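TATA-box-binding protein (Methanococcus jannaschii, PDB 2Z8U) probably binds the TATA box of archaeal promoters as a general transcription factor and so helps RNA polymerase initiate transcription. Local coordinates at residues I13-V18 / K166-A171. Residues are numbered along the deposited sequence; the frame is centred on the assembly and turned at random.
Sequences IKIVNV and KSEEDA
Ile13, just ahead of strand 14-23, and Ile15, near its start, in the first half of the chain, pack against the first turn of helix 168-183 in the second half, an apolar contact without hydrogen bonds between the two segments. Ala171 is its buried centre: its CB lies 3.7 Å from Ile13 CG2 and a looser 4.4 Å from Ile15 CD1. The CG1 branch of Ile13 leans on the helix backbone instead, with CG1 and CD1 each 3.6 Å from Ala171 O. Strand 14-23 runs antiparallel to strand 105-114, where the two repeats of the TBP saddle join into one continuous sheet, and the C-terminal helix lies over the convex face of that sheet, the side to which Ile15 points. Ile15 also touches Met109 on the neighbouring strand. Toward the edge of the contact, Glu168 lends its aliphatic part, CG lying 3.9 Å from Ile15 CG1. Glu168 CG is anti to its own backbone N (chi1 -152°), which carries the chain toward the strand, while the Glu168 carboxylate makes a long, weak ion pair with Lys172. Ser167 is the N-cap residue, directly before the helix, and Ala171 N bonds to Ser167 O at 3.0 Å.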
loop_
_atom_site.group_PDB
_atom_site.type_symbol
_atom_site.label_atom_id
_atom_site.label_comp_id
_atom_site.label_asym_id
_atom_site.label_seq_id
_atom_site.Cartn_x
_atom_site.Cartn_y
_atom_site.Cartn_z
ATOM N N ILE B 13 -1.114 35.377 17.770
ATOM C CA ILE B 13 -1.242 35.074 16.350
ATOM C C ILE B 13 -1.201 36.340 15.491
ATOM O O ILE B 13 -1.909 37.310 15.770
ATOM C CB ILE B 13 -2.580 34.294 16.073
ATOM C CG1 ILE B 13 -2.491 32.842 16.573
ATOM C CG2 ILE B 13 -3.052 34.427 14.612
ATOM C CD1 ILE B 13 -1.344 31.995 15.989
ATOM N N LYS B 14 -0.360 36.322 14.462
ATOM C CA LYS B 14 -0.381 37.339 13.405
ATOM C C LYS B 14 -0.671 36.648 12.090
ATOM O O LYS B 14 0.012 35.683 11.746
ATOM C CB LYS B 14 0.973 38.057 13.329
ATOM C CG LYS B 14 1.116 38.973 12.107
ATOM C CD LYS B 14 2.321 39.913 12.237
ATOM C CE LYS B 14 2.356 40.945 11.095
ATOM N NZ LYS B 14 0.991 41.443 10.702
ATOM N N ILE B 15 -1.684 37.128 11.354
ATOM C CA ILE B 15 -2.001 36.576 10.042
ATOM C C ILE B 15 -1.075 37.274 9.053
ATOM O O ILE B 15 -0.948 38.514 9.056
ATOM C CB ILE B 15 -3.482 36.796 9.674
ATOM C CG1 ILE B 15 -4.400 36.192 10.755
ATOM C CG2 ILE B 15 -3.788 36.286 8.246
ATOM C CD1 ILE B 15 -4.244 34.706 10.951
ATOM N N VAL B 16 -0.368 36.481 8.269
ATOM C CA VAL B 16 0.639 37.033 7.375
ATOM C C VAL B 16 0.116 37.018 5.955
ATOM O O VAL B 16 0.356 37.949 5.188
ATOM C CB VAL B 16 2.015 36.333 7.527
ATOM C CG1 VAL B 16 2.943 36.708 6.380
ATOM C CG2 VAL B 16 2.670 36.739 8.856
ATOM N N ASN B 17 -0.632 35.985 5.607
ATOM C CA ASN B 17 -1.287 35.966 4.324
ATOM C C ASN B 17 -2.589 35.188 4.339
ATOM O O ASN B 17 -2.850 34.412 5.243
ATOM C CB ASN B 17 -0.317 35.532 3.187
ATOM C CG ASN B 17 -0.286 34.017 2.922
ATOM O OD1 ASN B 17 0.792 33.433 2.813
ATOM N ND2 ASN B 17 -1.441 33.405 2.726
ATOM N N VAL B 18 -3.422 35.413 3.331
ATOM C CA VAL B 18 -4.630 34.605 3.178
ATOM C C VAL B 18 -4.727 34.136 1.731
ATOM O O VAL B 18 -4.140 34.768 0.850
ATOM C CB VAL B 18 -5.909 35.375 3.567
ATOM C CG1 VAL B 18 -5.859 35.883 5.000
ATOM C CG2 VAL B 18 -6.197 36.551 2.593
ATOM N N LYS B 166 -8.500 28.037 8.201
ATOM C CA LYS B 166 -9.725 28.581 7.605
ATOM C C LYS B 166 -10.218 29.830 8.325
ATOM O O LYS B 166 -11.118 30.526 7.833
ATOM C CB LYS B 166 -10.825 27.520 7.590
ATOM C CG LYS B 166 -10.388 26.216 6.936
ATOM C CD LYS B 166 -10.514 26.314 5.426
ATOM C CE LYS B 166 -9.927 25.084 4.735
ATOM N NZ LYS B 166 -10.050 25.210 3.266
ATOM N N SER B 167 -9.635 30.118 9.487
ATOM C CA SER B 167 -10.062 31.278 10.262
ATOM C C SER B 167 -9.054 31.706 11.298
ATOM O O SER B 167 -8.241 30.909 11.802
ATOM C CB SER B 167 -11.420 31.042 10.945
ATOM O OG SER B 167 -11.255 30.274 12.126
ATOM N N GLU B 168 -9.125 32.993 11.607
ATOM C CA GLU B 168 -8.331 33.593 12.663
ATOM C C GLU B 168 -8.621 32.931 14.030
ATOM O O GLU B 168 -7.707 32.686 14.808
ATOM C CB GLU B 168 -8.606 35.104 12.673
ATOM C CG GLU B 168 -7.459 35.948 13.186
ATOM C CD GLU B 168 -7.601 36.276 14.652
ATOM O OE1 GLU B 168 -8.734 36.170 15.171
ATOM O OE2 GLU B 168 -6.581 36.640 15.280
ATOM N N GLU B 169 -9.889 32.625 14.304
ATOM C CA GLU B 169 -10.268 31.884 15.525
ATOM C C GLU B 169 -9.623 30.499 15.607
ATOM O O GLU B 169 -9.146 30.087 16.672
ATOM C CB GLU B 169 -11.785 31.762 15.664
ATOM C CG GLU B 169 -12.555 31.571 14.360
ATOM C CD GLU B 169 -12.982 32.893 13.705
ATOM O OE1 GLU B 169 -14.197 33.055 13.449
ATOM O OE2 GLU B 169 -12.112 33.756 13.431
ATOM N N ASP B 170 -9.615 29.782 14.487
ATOM C CA ASP B 170 -8.881 28.511 14.421
ATOM C C ASP B 170 -7.377 28.676 14.650
ATOM O O ASP B 170 -6.744 27.765 15.150
ATOM C CB ASP B 170 -9.079 27.806 13.080
ATOM C CG ASP B 170 -10.375 27.021 13.002
ATOM O OD1 ASP B 170 -11.040 26.805 14.040
ATOM O OD2 ASP B 170 -10.738 26.643 11.874
ATOM N N ALA B 171 -6.801 29.804 14.238
ATOM C CA ALA B 171 -5.354 30.041 14.438
ATOM C C ALA B 171 -5.015 30.114 15.917
ATOM O O ALA B 171 -3.986 29.577 16.374
ATOM C CB ALA B 171 -4.907 31.337 13.730
#